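Local structure of transcriptional regulator (Streptococcus pneumoniae, 2GNP) at residues V50-I55 and H77-R82; E127-A132 and L206-I211; H101-I106 and C117-A122; V156-F161 and A226-D231; E26-E31 and E41-V46. The protein probably regulates transcription in response to a sugar or sugar phosphate bound by its putative sugar-binding domain, though its ligand is not established. All blocks are in the same frame, centred on the assembly; numbering follows the deposited sequence.

Interaction 1 (V50-I55 and H77-R82); sequences VLRNLI and HSKSVR
R52 runs out extended, its CG anti to the backbone N (chi1 176°), and K79 does the same from the loop (chi1 -179°), which lets each long chain cross to the other segment and end on its main-chain oxygens. The guanidinium of R52 grips S78 O side-on with two nitrogens. R52 NH2 lies 3.0 Å from S78 O, and R52 NE lies 3.1 Å from the same oxygen but above its carbonyl plane. H77 ND1 adds a third bond to S78 O at 2.8 Å, in the carbonyl plane on a lone pair. A weak bond from R52 NE reaches H77 O. K79 CB and CG lie over one face of the guanidinium. At the helix end, K79 NZ donates to I55 O at 2.6 Å, nearly in line with the carbonyl, and to R52 O at 2.9 Å. A water links K79 NZ to N53 O. These carbonyls at a helix C terminus would favour the positive charge. Beside them, I55 CG2 touches V81 CG2 at 4.2 Å. The contact lies at the surface, where helix 36-54 ends against the loop between helix 67-75 and strand 85-88. Helix 102-113 packs alongside, F113 touching I55 and K79.

Interaction 2 (E127-A132 and L206-I211); sequences ENKLLA and LQERTI
The start of helix 129-136 meets the type I turn Q207-T210 with K129 and R209 nearest, their CA atoms 4.9 Å apart. A132 CB presses on the turn, 3.3 Å from E208 O, and also rests against R209 CA. I211 CD1 comes up beside it, 4.0 Å from A132 CB. R209 lays its aliphatic part along the chain before the helix: R209 CG is 3.6 Å from N128 C. The bend at chi3 (51°) then turns the guanidinium away to D177 and N205, while R209 NE bonds to Q126 O. L206 CD1 lies over one face of that guanidinium. K129 crosses E208 at an angle, and K129 CD is 3.3 Å from E208 OE1. The lysine nitrogen is paired with D133 instead. Each segment also has its own brace. N128 OD1 accepts from L131 N at 2.8 Å, with the donor close to the C=O direction. Just before the turn, L206 O takes R209 N and T210 OG1 from opposite faces of its plane. T210 OG1 is 2.7 Å from L206 O. No hydrogen bond joins the two segments directly; packing does. The motif is an asparagine N-cap, here set against the type I turn Q207-T210.

Interaction 3 (H101-I106 and C117-A122); sequences HVNTLI and CTFMNA
The shortest polar bond runs from M120 N to N103 OD1, 2.9 Å long and nearly straight at 165°. The other end of the same amide donates in return: N103 ND2 bonds to M120 O at 3.1 Å, with that oxygen in the amide plane. Both polar atoms of the asparagine are thus used by one residue, which fixes the rotation of the amide. CG of N103 stands anti to its carbonyl carbon (chi1 -70°), which directs the amide at the loop. The F119 ring is turned 87° from that amide and offers its edge, with F119 CD2 3.5 Å from N103 OD1. Further along the same edge, F119 CE2 is 3.5 Å from N103 O. One turn on, I106 carries most of the apolar packing. I106 CG2 meets C117 SG at 3.7 Å and F119 CE2 at 3.8 Å, while I106 CD1 reaches T118 O. The selenomethionine M120 bends away past V102 CG1 toward L144, W148 and I211. From strand 85-88, P88 touches V102 and M120, and F86 touches I106. The asparagine amide pairs with the N-H and C=O of one residue, as a neighbouring strand would, and ties helix 102-113 to the chain leaving strand 116-117.

Interaction 4 (V156-F161 and A226-D231); sequences VGIGDF and AVAYGD
I158 packs against A226 and A228 at the end of a parallel strand pair, within a Rossmann-like sheet. I158 CB meets A228 CB at 3.9 Å. CG1 lies about equally far from both alanine methyls. I158 CD1 ends 3.8 Å from A226 CB and 4.0 Å from A228 CB. CG1 is anti to the carbonyl carbon (chi1 -68°) and the chain then extends (chi2 168°), which lays the tip back along the second strand. S236 and V240 of helix 234-242 cover the same isoleucine. V156 sits on the same face of the sheet, and V156 CG2 touches A226 CB at 3.7 Å. The pairing itself is short. V156 bridges A226 in parallel, and V227 N donates to V156 O at 3.1 Å. A226 CA also points its hydrogen at that oxygen. Beyond this point the strands part: I158 N and V227 O are 4.4 Å from each other. On the other side of the sheet, V227 packs on I43 of helix 36-54. The C-terminal ends of parallel strands commonly line the ligand site in such folds, but no ligand marks one here. One water bridges the parting strands, accepting from I158 N and donating to V227 O at 2.7 Å.

Interaction 5 (E26-E31 and E41-V46); sequences EIIPNE and ERISQV
The guanidinium of R42 has E31 CG over one face and I28 CG2 at its edge, in plane. The E31 carboxylate is tilted only 23° from the guanidinium, but the two are layered and not paired end to end. E31 OE1 is 3.8 Å from R42 NH1, well out of the guanidinium plane, so this long salt bridge rests on charge alone. R42 NH2 makes a weak bond to P29 O at 3.0 Å. Its stronger partner is D34, which also accepts from E31 N and so ties the arginine to the loop. The R42 chain leaves the helix with CG anti to the backbone N (chi1 -162°) and bends at chi2 and chi3. It slides past I28 in the opposite direction, with I28 CG2 3.7 Å from R42 NE. I28 is the apolar centre. I28 CB lies 3.9 Å from I43 CG1, and I28 CG1 meets V46 CG2 at 4.1 Å, the side chains of I28 and V46 approaching tip to tip. E26 CB touches V46 CG1 at 4.1 Å, while the carboxylate of E26 bonds to H248. Strand 26-28 and helix 41-46 run nearly antiparallel at 158°, their axes 9.3 Å apart. Helix 36-54 thus covers one face of strand 24-28. I27 faces the other way, onto helices 5-20 and 253-264, and strand 248-252 pairs alongside.

Overall arrangement
From the N terminus, interaction 5 closes first, joining strand 24-28 to helix 36-54 across the turn and the first part of that helix. Interaction 1 follows on the same helix, tying its end to the loop before strand 85-88; V50 and E26 touch between the two. Interaction 3 then brings the start of helix 102-113 against the chain after strand 116-117, closing over the rest of that helix. Interactions 2 and 4 both join distant parts of the chain, and their segments alternate, so they cross. No pair nests. Interaction 2 touches interaction 3 through I211 with A122. Interaction 4, nearest the chain centre, meets interaction 5 through Y229 on I43. Interactions 1 and 2 lie on opposite sides of that centre, about 35 Å apart between centres.

Interaction 1 (V50-I55 and H77-R82)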
# COMPACT_ATOMS: atom_id res chain seq x y z
N VAL A 50 -6.19 -4.82 13.59
CA VAL A 50 -6.45 -5.73 12.48
C VAL A 50 -5.16 -6.47 12.09
O VAL A 50 -5.13 -7.71 12.01
CB VAL A 50 -7.02 -5.00 11.26
CG1 VAL A 50 -6.85 -5.90 10.08
CG2 VAL A 50 -8.52 -4.63 11.49
N LEU A 51 -4.05 -5.74 11.94
CA LEU A 51 -2.82 -6.43 11.49
C LEU A 51 -2.27 -7.42 12.57
O LEU A 51 -1.84 -8.54 12.27
CB LEU A 51 -1.75 -5.39 11.13
CG LEU A 51 -0.43 -5.96 10.64
CD1 LEU A 51 -0.65 -6.78 9.36
CD2 LEU A 51 0.52 -4.79 10.31
N ARG A 52 -2.29 -7.00 13.84
CA ARG A 52 -1.78 -7.85 14.89
C ARG A 52 -2.51 -9.21 14.88
O ARG A 52 -1.93 -10.29 15.06
CB ARG A 52 -1.87 -7.14 16.26
CG ARG A 52 -1.42 -8.03 17.43
CD ARG A 52 -1.39 -7.29 18.75
NE ARG A 52 -0.68 -8.07 19.80
CZ ARG A 52 -1.20 -9.05 20.55
NH1 ARG A 52 -2.44 -9.51 20.32
NH2 ARG A 52 -0.45 -9.63 21.48
N ASN A 53 -3.84 -9.16 14.67
CA ASN A 53 -4.64 -10.39 14.59
C ASN A 53 -4.36 -11.31 13.40
O ASN A 53 -4.60 -12.53 13.44
CB ASN A 53 -6.12 -10.00 14.64
CG ASN A 53 -6.58 -9.76 16.07
OD1 ASN A 53 -5.96 -10.27 17.02
ND2 ASN A 53 -7.67 -8.99 16.24
N LEU A 54 -3.88 -10.70 12.31
CA LEU A 54 -3.51 -11.41 11.10
C LEU A 54 -2.19 -12.12 11.25
O LEU A 54 -1.96 -13.17 10.65
CB LEU A 54 -3.45 -10.45 9.90
CG LEU A 54 -4.75 -9.76 9.43
CD1 LEU A 54 -4.46 -8.87 8.21
CD2 LEU A 54 -5.89 -10.78 9.14
N ILE A 55 -1.29 -11.55 12.07
CA ILE A 55 0.04 -12.10 12.19
C ILE A 55 0.07 -13.37 13.05
O ILE A 55 -0.33 -13.37 14.21
CB ILE A 55 1.08 -11.04 12.67
CG1 ILE A 55 1.13 -9.88 11.65
CG2 ILE A 55 2.47 -11.68 12.80
CD1 ILE A 55 1.94 -8.58 12.12
N HIS A 77 0.65 -3.53 18.99
CA HIS A 77 1.19 -4.22 20.18
C HIS A 77 2.01 -5.42 19.79
O HIS A 77 1.63 -6.19 18.88
CB HIS A 77 0.07 -4.67 21.16
CG HIS A 77 0.60 -4.98 22.53
ND1 HIS A 77 1.03 -6.25 22.89
CD2 HIS A 77 0.84 -4.18 23.59
CE1 HIS A 77 1.52 -6.20 24.13
NE2 HIS A 77 1.39 -4.96 24.57
N SER A 78 3.12 -5.62 20.49
CA SER A 78 3.95 -6.83 20.28
C SER A 78 3.17 -8.13 20.47
O SER A 78 2.12 -8.17 21.14
CB SER A 78 5.16 -6.81 21.24
OG SER A 78 4.68 -6.99 22.57
N LYS A 79 3.66 -9.21 19.88
CA LYS A 79 3.06 -10.56 20.03
C LYS A 79 4.13 -11.61 19.87
O LYS A 79 5.02 -11.48 19.03
CB LYS A 79 1.96 -10.73 18.97
CG LYS A 79 1.16 -12.03 18.93
CD LYS A 79 0.32 -12.03 17.59
CE LYS A 79 -0.87 -12.95 17.64
NZ LYS A 79 -1.66 -12.85 16.37
N SER A 80 4.10 -12.67 20.70
CA SER A 80 5.14 -13.69 20.60
C SER A 80 4.90 -14.72 19.52
O SER A 80 4.34 -15.80 19.80
CB SER A 80 5.39 -14.43 21.95
OG SER A 80 5.70 -13.48 22.97
N VAL A 81 5.33 -14.43 18.29
CA VAL A 81 5.18 -15.39 17.20
C VAL A 81 6.56 -15.91 16.80
O VAL A 81 7.56 -15.24 17.06
CB VAL A 81 4.40 -14.71 16.00
CG1 VAL A 81 2.91 -14.57 16.27
CG2 VAL A 81 4.97 -13.27 15.76
N ARG A 82 6.62 -17.11 16.23
CA ARG A 82 7.84 -17.78 15.84
C ARG A 82 7.93 -17.71 14.32
O ARG A 82 6.91 -17.83 13.61
CB ARG A 82 7.79 -19.29 16.14
CG ARG A 82 7.68 -19.78 17.58
CD ARG A 82 7.06 -21.19 17.49
NE ARG A 82 7.71 -22.25 18.29
CZ ARG A 82 7.43 -22.51 19.56
NH1 ARG A 82 6.52 -21.77 20.19
NH2 ARG A 82 8.06 -23.50 20.23
O HOH W 1 -3.86 -14.43 15.31

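Interaction 2 (E127-A132 and L206-I211)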
# COMPACT_ATOMS: atom_id res chain seq x y z
N GLU A 127 17.41 3.63 -14.30
CA GLU A 127 17.59 4.37 -15.56
C GLU A 127 16.99 3.70 -16.80
O GLU A 127 16.41 4.36 -17.67
CB GLU A 127 19.09 4.66 -15.74
CG GLU A 127 19.64 5.66 -14.68
CD GLU A 127 21.11 5.46 -14.32
OE1 GLU A 127 21.95 6.21 -14.88
OE2 GLU A 127 21.45 4.58 -13.47
N ASN A 128 17.10 2.38 -16.88
CA ASN A 128 16.54 1.62 -17.98
C ASN A 128 16.26 0.17 -17.62
O ASN A 128 16.62 -0.29 -16.54
CB ASN A 128 17.45 1.67 -19.21
CG ASN A 128 18.83 1.12 -18.94
OD1 ASN A 128 19.00 -0.01 -18.44
ND2 ASN A 128 19.84 1.91 -19.27
N LYS A 129 15.58 -0.53 -18.53
CA LYS A 129 15.18 -1.90 -18.34
C LYS A 129 16.36 -2.84 -18.17
O LYS A 129 16.26 -3.83 -17.44
CB LYS A 129 14.32 -2.38 -19.51
CG LYS A 129 13.99 -3.82 -19.42
CD LYS A 129 12.78 -4.23 -20.26
CE LYS A 129 13.07 -5.45 -21.07
NZ LYS A 129 13.10 -6.67 -20.26
N LEU A 130 17.46 -2.55 -18.87
CA LEU A 130 18.64 -3.42 -18.77
C LEU A 130 19.17 -3.43 -17.33
O LEU A 130 19.48 -4.50 -16.79
CB LEU A 130 19.74 -2.98 -19.77
CG LEU A 130 20.88 -4.00 -19.82
CD1 LEU A 130 21.32 -4.24 -21.26
CD2 LEU A 130 22.08 -3.55 -18.97
N LEU A 131 19.27 -2.24 -16.72
CA LEU A 131 19.73 -2.09 -15.33
C LEU A 131 18.73 -2.75 -14.36
O LEU A 131 19.14 -3.53 -13.48
CB LEU A 131 19.88 -0.61 -15.00
CG LEU A 131 21.07 0.05 -15.66
CD1 LEU A 131 21.05 1.51 -15.28
CD2 LEU A 131 22.35 -0.62 -15.15
N ALA A 132 17.44 -2.51 -14.58
CA ALA A 132 16.41 -3.14 -13.72
C ALA A 132 16.48 -4.66 -13.82
O ALA A 132 16.48 -5.36 -12.79
CB ALA A 132 15.02 -2.67 -14.10
N LEU A 206 8.16 2.65 -17.67
CA LEU A 206 8.51 2.82 -16.24
C LEU A 206 8.26 1.50 -15.49
O LEU A 206 9.05 1.12 -14.61
CB LEU A 206 7.70 3.98 -15.66
CG LEU A 206 7.90 4.29 -14.16
CD1 LEU A 206 9.36 4.64 -13.90
CD2 LEU A 206 6.91 5.41 -13.73
N GLN A 207 7.17 0.80 -15.83
CA GLN A 207 6.82 -0.50 -15.21
C GLN A 207 8.04 -1.41 -15.22
O GLN A 207 8.38 -2.04 -14.20
CB GLN A 207 5.67 -1.16 -16.02
CG GLN A 207 5.43 -2.57 -15.66
CD GLN A 207 4.40 -3.20 -16.56
OE1 GLN A 207 4.63 -3.36 -17.76
NE2 GLN A 207 3.27 -3.58 -15.98
N GLU A 208 8.72 -1.47 -16.36
CA GLU A 208 9.88 -2.38 -16.57
C GLU A 208 11.21 -1.87 -15.93
O GLU A 208 12.24 -2.57 -15.92
CB GLU A 208 10.01 -2.69 -18.12
CG GLU A 208 8.75 -3.35 -18.68
CD GLU A 208 8.89 -3.95 -20.08
OE1 GLU A 208 9.65 -3.38 -20.88
OE2 GLU A 208 8.21 -4.98 -20.35
N ARG A 209 11.20 -0.68 -15.38
CA ARG A 209 12.37 -0.08 -14.78
C ARG A 209 12.25 -0.10 -13.23
O ARG A 209 13.15 0.40 -12.56
CB ARG A 209 12.54 1.40 -15.18
CG ARG A 209 13.14 1.67 -16.56
CD ARG A 209 12.75 3.07 -17.09
NE ARG A 209 12.98 4.21 -16.19
CZ ARG A 209 12.28 5.32 -16.23
NH1 ARG A 209 11.27 5.43 -17.08
NH2 ARG A 209 12.54 6.32 -15.39
N THR A 210 11.12 -0.63 -12.74
CA THR A 210 10.78 -0.46 -11.30
C THR A 210 11.14 -1.75 -10.51
O THR A 210 10.83 -2.87 -10.92
CB THR A 210 9.30 -0.10 -11.17
OG1 THR A 210 9.08 1.13 -11.88
CG2 THR A 210 8.89 0.08 -9.68
N ILE A 211 11.80 -1.52 -9.35
CA ILE A 211 12.28 -2.61 -8.55
C ILE A 211 11.23 -2.80 -7.44
O ILE A 211 11.38 -2.33 -6.31
CB ILE A 211 13.69 -2.36 -7.94
CG1 ILE A 211 14.72 -2.09 -9.05
CG2 ILE A 211 14.12 -3.61 -7.15
CD1 ILE A 211 14.82 -3.17 -10.09

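Interaction 3 (H101-I106 and C117-A122)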
# COMPACT_ATOMS: atom_id res chain seq x y z
N HIS A 101 10.29 5.21 5.82
CA HIS A 101 11.05 4.43 4.85
C HIS A 101 10.72 2.92 5.02
O HIS A 101 10.62 2.46 6.19
CB HIS A 101 12.55 4.61 5.11
CG HIS A 101 13.39 3.88 4.14
ND1 HIS A 101 13.91 4.47 3.00
CD2 HIS A 101 13.74 2.58 4.08
CE1 HIS A 101 14.58 3.57 2.32
NE2 HIS A 101 14.48 2.40 2.94
N VAL A 102 10.62 2.16 3.91
CA VAL A 102 10.28 0.68 4.06
C VAL A 102 11.23 -0.03 5.04
O VAL A 102 10.81 -0.89 5.83
CB VAL A 102 10.19 -0.09 2.71
CG1 VAL A 102 11.57 -0.17 2.01
CG2 VAL A 102 9.53 -1.43 2.86
N ASN A 103 12.54 0.26 4.96
CA ASN A 103 13.49 -0.48 5.81
C ASN A 103 13.30 -0.12 7.28
O ASN A 103 13.47 -0.98 8.16
CB ASN A 103 14.92 -0.19 5.40
CG ASN A 103 15.25 -0.80 4.05
OD1 ASN A 103 14.59 -1.73 3.56
ND2 ASN A 103 16.32 -0.27 3.44
N THR A 104 12.97 1.15 7.55
CA THR A 104 12.58 1.55 8.90
C THR A 104 11.37 0.78 9.44
O THR A 104 11.35 0.32 10.59
CB THR A 104 12.34 3.06 9.06
OG1 THR A 104 13.53 3.75 8.72
CG2 THR A 104 11.97 3.39 10.55
N LEU A 105 10.34 0.69 8.60
CA LEU A 105 9.12 -0.00 9.02
C LEU A 105 9.41 -1.45 9.25
O LEU A 105 8.92 -2.04 10.19
CB LEU A 105 8.04 0.16 7.94
CG LEU A 105 7.59 1.59 7.67
CD1 LEU A 105 6.62 1.65 6.49
CD2 LEU A 105 7.04 2.26 8.96
N ILE A 106 10.11 -2.10 8.30
CA ILE A 106 10.47 -3.52 8.55
C ILE A 106 11.24 -3.69 9.89
O ILE A 106 10.92 -4.57 10.69
CB ILE A 106 11.33 -3.98 7.37
CG1 ILE A 106 10.44 -4.14 6.13
CG2 ILE A 106 12.09 -5.27 7.65
CD1 ILE A 106 11.26 -4.31 4.82
N CYS A 117 14.49 -10.19 8.93
CA CYS A 117 14.25 -9.03 8.03
C CYS A 117 15.10 -9.17 6.78
O CYS A 117 16.32 -9.47 6.89
CB CYS A 117 14.75 -7.72 8.66
SG CYS A 117 13.84 -7.31 10.17
N THR A 118 14.47 -8.88 5.63
CA THR A 118 15.15 -8.64 4.37
C THR A 118 14.89 -7.16 4.06
O THR A 118 13.76 -6.68 4.28
CB THR A 118 14.49 -9.53 3.28
OG1 THR A 118 14.72 -10.94 3.52
CG2 THR A 118 15.02 -9.20 1.91
N PHE A 119 15.93 -6.44 3.61
CA PHE A 119 15.85 -5.00 3.38
C PHE A 119 15.95 -4.72 1.89
O PHE A 119 16.43 -5.57 1.16
CB PHE A 119 16.95 -4.29 4.14
CG PHE A 119 16.75 -4.36 5.63
CD1 PHE A 119 17.56 -5.22 6.39
CD2 PHE A 119 15.74 -3.62 6.25
CE1 PHE A 119 17.36 -5.30 7.80
CE2 PHE A 119 15.54 -3.70 7.67
CZ PHE A 119 16.36 -4.56 8.40
N MSE A 120 15.45 -3.55 1.49
CA MSE A 120 15.55 -3.10 0.10
C MSE A 120 16.84 -2.26 -0.04
O MSE A 120 17.01 -1.25 0.61
CB MSE A 120 14.30 -2.30 -0.33
CG MSE A 120 14.40 -1.67 -1.73
SE MSE A 120 14.63 -3.09 -3.07
CE MSE A 120 12.90 -3.92 -2.92
N ASN A 121 17.74 -2.75 -0.88
CA ASN A 121 19.03 -2.11 -1.14
C ASN A 121 18.98 -1.23 -2.45
O ASN A 121 19.59 -0.14 -2.53
CB ASN A 121 20.09 -3.24 -1.23
CG ASN A 121 21.47 -2.85 -0.65
OD1 ASN A 121 21.59 -1.90 0.14
ND2 ASN A 121 22.53 -3.63 -1.01
N ALA A 122 18.21 -1.68 -3.43
CA ALA A 122 18.16 -1.03 -4.77
C ALA A 122 17.20 0.13 -4.78
O ALA A 122 16.16 0.08 -4.09
CB ALA A 122 17.74 -2.03 -5.84

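Interaction 4 (V156-F161 and A226-D231)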
# COMPACT_ATOMS: atom_id res chain seq x y z
N VAL A 156 0.19 -2.17 2.81
CA VAL A 156 0.54 -1.13 1.83
C VAL A 156 -0.29 0.17 2.07
O VAL A 156 -1.42 0.14 2.61
CB VAL A 156 0.29 -1.61 0.37
CG1 VAL A 156 1.08 -2.88 0.07
CG2 VAL A 156 -1.23 -1.77 0.07
N GLY A 157 0.31 1.29 1.74
CA GLY A 157 -0.46 2.54 1.57
C GLY A 157 -0.84 2.67 0.09
O GLY A 157 -0.44 1.85 -0.76
N ILE A 158 -1.60 3.71 -0.24
CA ILE A 158 -2.00 3.99 -1.63
C ILE A 158 -1.69 5.46 -1.84
O ILE A 158 -2.14 6.32 -1.05
CB ILE A 158 -3.52 3.72 -1.88
CG1 ILE A 158 -3.83 2.20 -1.77
CG2 ILE A 158 -3.95 4.30 -3.27
CD1 ILE A 158 -5.37 1.87 -1.69
N GLY A 159 -0.93 5.76 -2.90
CA GLY A 159 -0.59 7.16 -3.22
C GLY A 159 -1.49 7.72 -4.32
O GLY A 159 -2.10 6.97 -5.10
N ASP A 160 -1.65 9.05 -4.32
CA ASP A 160 -2.45 9.69 -5.36
C ASP A 160 -1.50 10.33 -6.36
O ASP A 160 -0.29 10.30 -6.15
CB ASP A 160 -3.43 10.74 -4.76
CG ASP A 160 -2.73 11.86 -4.06
OD1 ASP A 160 -2.90 12.00 -2.82
OD2 ASP A 160 -1.99 12.62 -4.72
N PHE A 161 -2.03 10.93 -7.44
CA PHE A 161 -1.16 11.52 -8.44
C PHE A 161 -1.53 12.98 -8.60
O PHE A 161 -1.38 13.57 -9.68
CB PHE A 161 -1.28 10.76 -9.74
CG PHE A 161 -0.10 10.91 -10.65
CD1 PHE A 161 -0.25 11.47 -11.91
CD2 PHE A 161 1.16 10.49 -10.25
CE1 PHE A 161 0.87 11.61 -12.76
CE2 PHE A 161 2.25 10.64 -11.09
CZ PHE A 161 2.10 11.18 -12.35
N ALA A 226 -4.59 -2.65 2.62
CA ALA A 226 -4.25 -1.27 2.32
C ALA A 226 -4.91 -0.36 3.35
O ALA A 226 -6.08 -0.56 3.66
CB ALA A 226 -4.72 -0.90 0.90
N VAL A 227 -4.16 0.62 3.87
CA VAL A 227 -4.74 1.63 4.74
C VAL A 227 -4.60 2.98 4.04
O VAL A 227 -3.46 3.41 3.70
CB VAL A 227 -3.98 1.65 6.10
CG1 VAL A 227 -4.65 2.66 7.04
CG2 VAL A 227 -3.94 0.26 6.70
N ALA A 228 -5.74 3.62 3.76
CA ALA A 228 -5.67 4.80 2.89
C ALA A 228 -6.96 5.62 3.01
O ALA A 228 -8.06 5.05 2.97
CB ALA A 228 -5.46 4.35 1.39
N TYR A 229 -6.80 6.94 3.17
CA TYR A 229 -7.97 7.80 3.27
C TYR A 229 -7.64 9.21 2.83
O TYR A 229 -6.46 9.57 2.69
CB TYR A 229 -8.54 7.77 4.67
CG TYR A 229 -7.67 8.46 5.69
CD1 TYR A 229 -6.56 7.80 6.24
CD2 TYR A 229 -7.95 9.77 6.09
CE1 TYR A 229 -5.73 8.44 7.20
CE2 TYR A 229 -7.14 10.42 7.03
CZ TYR A 229 -6.04 9.75 7.58
OH TYR A 229 -5.23 10.41 8.51
N GLY A 230 -8.68 10.00 2.62
CA GLY A 230 -8.55 11.43 2.33
C GLY A 230 -9.16 11.76 1.01
O GLY A 230 -9.19 10.92 0.10
N ASP A 231 -9.64 13.00 0.87
CA ASP A 231 -10.28 13.36 -0.40
C ASP A 231 -9.37 13.19 -1.64
O ASP A 231 -9.87 12.87 -2.71
CB ASP A 231 -10.79 14.81 -0.37
CG ASP A 231 -11.93 15.01 0.60
OD1 ASP A 231 -12.24 16.21 0.80
OD2 ASP A 231 -12.55 14.03 1.12
O HOH W 2 -2.15 5.31 2.24

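Interaction 5 (E26-E31 and E41-V46)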
# COMPACT_ATOMS: atom_id res chain seq x y z
N GLU A 26 -12.87 -2.32 6.82
CA GLU A 26 -13.26 -1.54 8.00
C GLU A 26 -13.41 -0.11 7.58
O GLU A 26 -12.48 0.46 6.98
CB GLU A 26 -12.26 -1.65 9.17
CG GLU A 26 -12.26 -3.01 9.93
CD GLU A 26 -11.52 -4.13 9.19
OE1 GLU A 26 -10.56 -3.81 8.45
OE2 GLU A 26 -11.86 -5.32 9.40
N ILE A 27 -14.57 0.49 7.88
CA ILE A 27 -14.81 1.91 7.59
C ILE A 27 -14.86 2.62 8.95
O ILE A 27 -15.77 2.38 9.75
CB ILE A 27 -16.17 2.15 6.81
CG1 ILE A 27 -16.19 1.41 5.46
CG2 ILE A 27 -16.40 3.61 6.62
CD1 ILE A 27 -17.58 1.32 4.87
N ILE A 28 -13.87 3.49 9.17
CA ILE A 28 -13.85 4.35 10.37
C ILE A 28 -14.78 5.55 10.20
O ILE A 28 -14.66 6.29 9.24
CB ILE A 28 -12.40 4.84 10.71
CG1 ILE A 28 -11.54 3.69 11.22
CG2 ILE A 28 -12.40 5.94 11.82
CD1 ILE A 28 -11.18 2.76 10.26
N PRO A 29 -15.67 5.78 11.19
CA PRO A 29 -16.57 6.93 11.11
C PRO A 29 -15.81 8.23 11.30
O PRO A 29 -14.78 8.25 12.01
CB PRO A 29 -17.53 6.70 12.28
CG PRO A 29 -16.73 5.94 13.29
CD PRO A 29 -15.88 4.99 12.42
N ASN A 30 -16.29 9.30 10.67
CA ASN A 30 -15.71 10.61 10.89
C ASN A 30 -16.62 11.30 11.92
O ASN A 30 -17.85 11.20 11.80
CB ASN A 30 -15.68 11.42 9.60
CG ASN A 30 -14.76 10.80 8.54
OD1 ASN A 30 -15.18 9.93 7.76
ND2 ASN A 30 -13.50 11.20 8.55
N GLU A 31 -16.00 11.98 12.90
CA GLU A 31 -16.71 12.64 14.03
C GLU A 31 -16.63 14.16 13.82
O GLU A 31 -15.65 14.68 13.32
CB GLU A 31 -16.12 12.26 15.43
CG GLU A 31 -16.41 10.83 16.00
CD GLU A 31 -15.94 10.58 17.50
OE1 GLU A 31 -15.45 11.52 18.20
OE2 GLU A 31 -16.04 9.42 18.00
N GLU A 41 -5.22 8.92 14.40
CA GLU A 41 -5.13 7.96 15.50
C GLU A 41 -6.19 6.86 15.42
O GLU A 41 -5.91 5.68 15.69
CB GLU A 41 -5.24 8.67 16.87
CG GLU A 41 -4.76 7.84 18.09
CD GLU A 41 -5.80 6.87 18.64
OE1 GLU A 41 -7.01 7.02 18.36
OE2 GLU A 41 -5.40 5.94 19.38
N ARG A 42 -7.42 7.24 15.10
CA ARG A 42 -8.54 6.31 15.14
C ARG A 42 -8.36 5.24 14.07
O ARG A 42 -8.56 4.07 14.34
CB ARG A 42 -9.84 7.04 14.92
CG ARG A 42 -11.09 6.24 15.39
CD ARG A 42 -12.23 7.20 15.92
NE ARG A 42 -12.61 8.07 14.86
CZ ARG A 42 -12.76 9.38 14.91
NH1 ARG A 42 -12.66 10.09 16.07
NH2 ARG A 42 -13.04 9.96 13.79
N ILE A 43 -7.95 5.70 12.88
CA ILE A 43 -7.75 4.81 11.74
C ILE A 43 -6.55 3.91 12.06
O ILE A 43 -6.61 2.70 11.87
CB ILE A 43 -7.54 5.61 10.44
CG1 ILE A 43 -8.84 6.32 10.02
CG2 ILE A 43 -7.03 4.69 9.31
CD1 ILE A 43 -8.65 7.34 8.93
N SER A 44 -5.49 4.52 12.55
CA SER A 44 -4.26 3.77 12.86
C SER A 44 -4.46 2.70 13.90
O SER A 44 -3.84 1.63 13.82
CB SER A 44 -3.12 4.70 13.29
OG SER A 44 -2.77 5.59 12.27
N GLN A 45 -5.29 2.97 14.93
CA GLN A 45 -5.50 1.96 15.98
C GLN A 45 -6.29 0.77 15.46
O GLN A 45 -6.03 -0.37 15.81
CB GLN A 45 -6.22 2.62 17.19
CG GLN A 45 -6.35 1.70 18.35
CD GLN A 45 -4.98 1.25 18.89
OE1 GLN A 45 -4.69 0.05 18.90
NE2 GLN A 45 -4.14 2.19 19.29
N VAL A 46 -7.29 1.05 14.61
CA VAL A 46 -8.10 -0.01 14.04
C VAL A 46 -7.16 -0.88 13.20
O VAL A 46 -7.11 -2.11 13.37
CB VAL A 46 -9.23 0.56 13.22
CG1 VAL A 46 -9.87 -0.55 12.33
CG2 VAL A 46 -10.29 1.22 14.18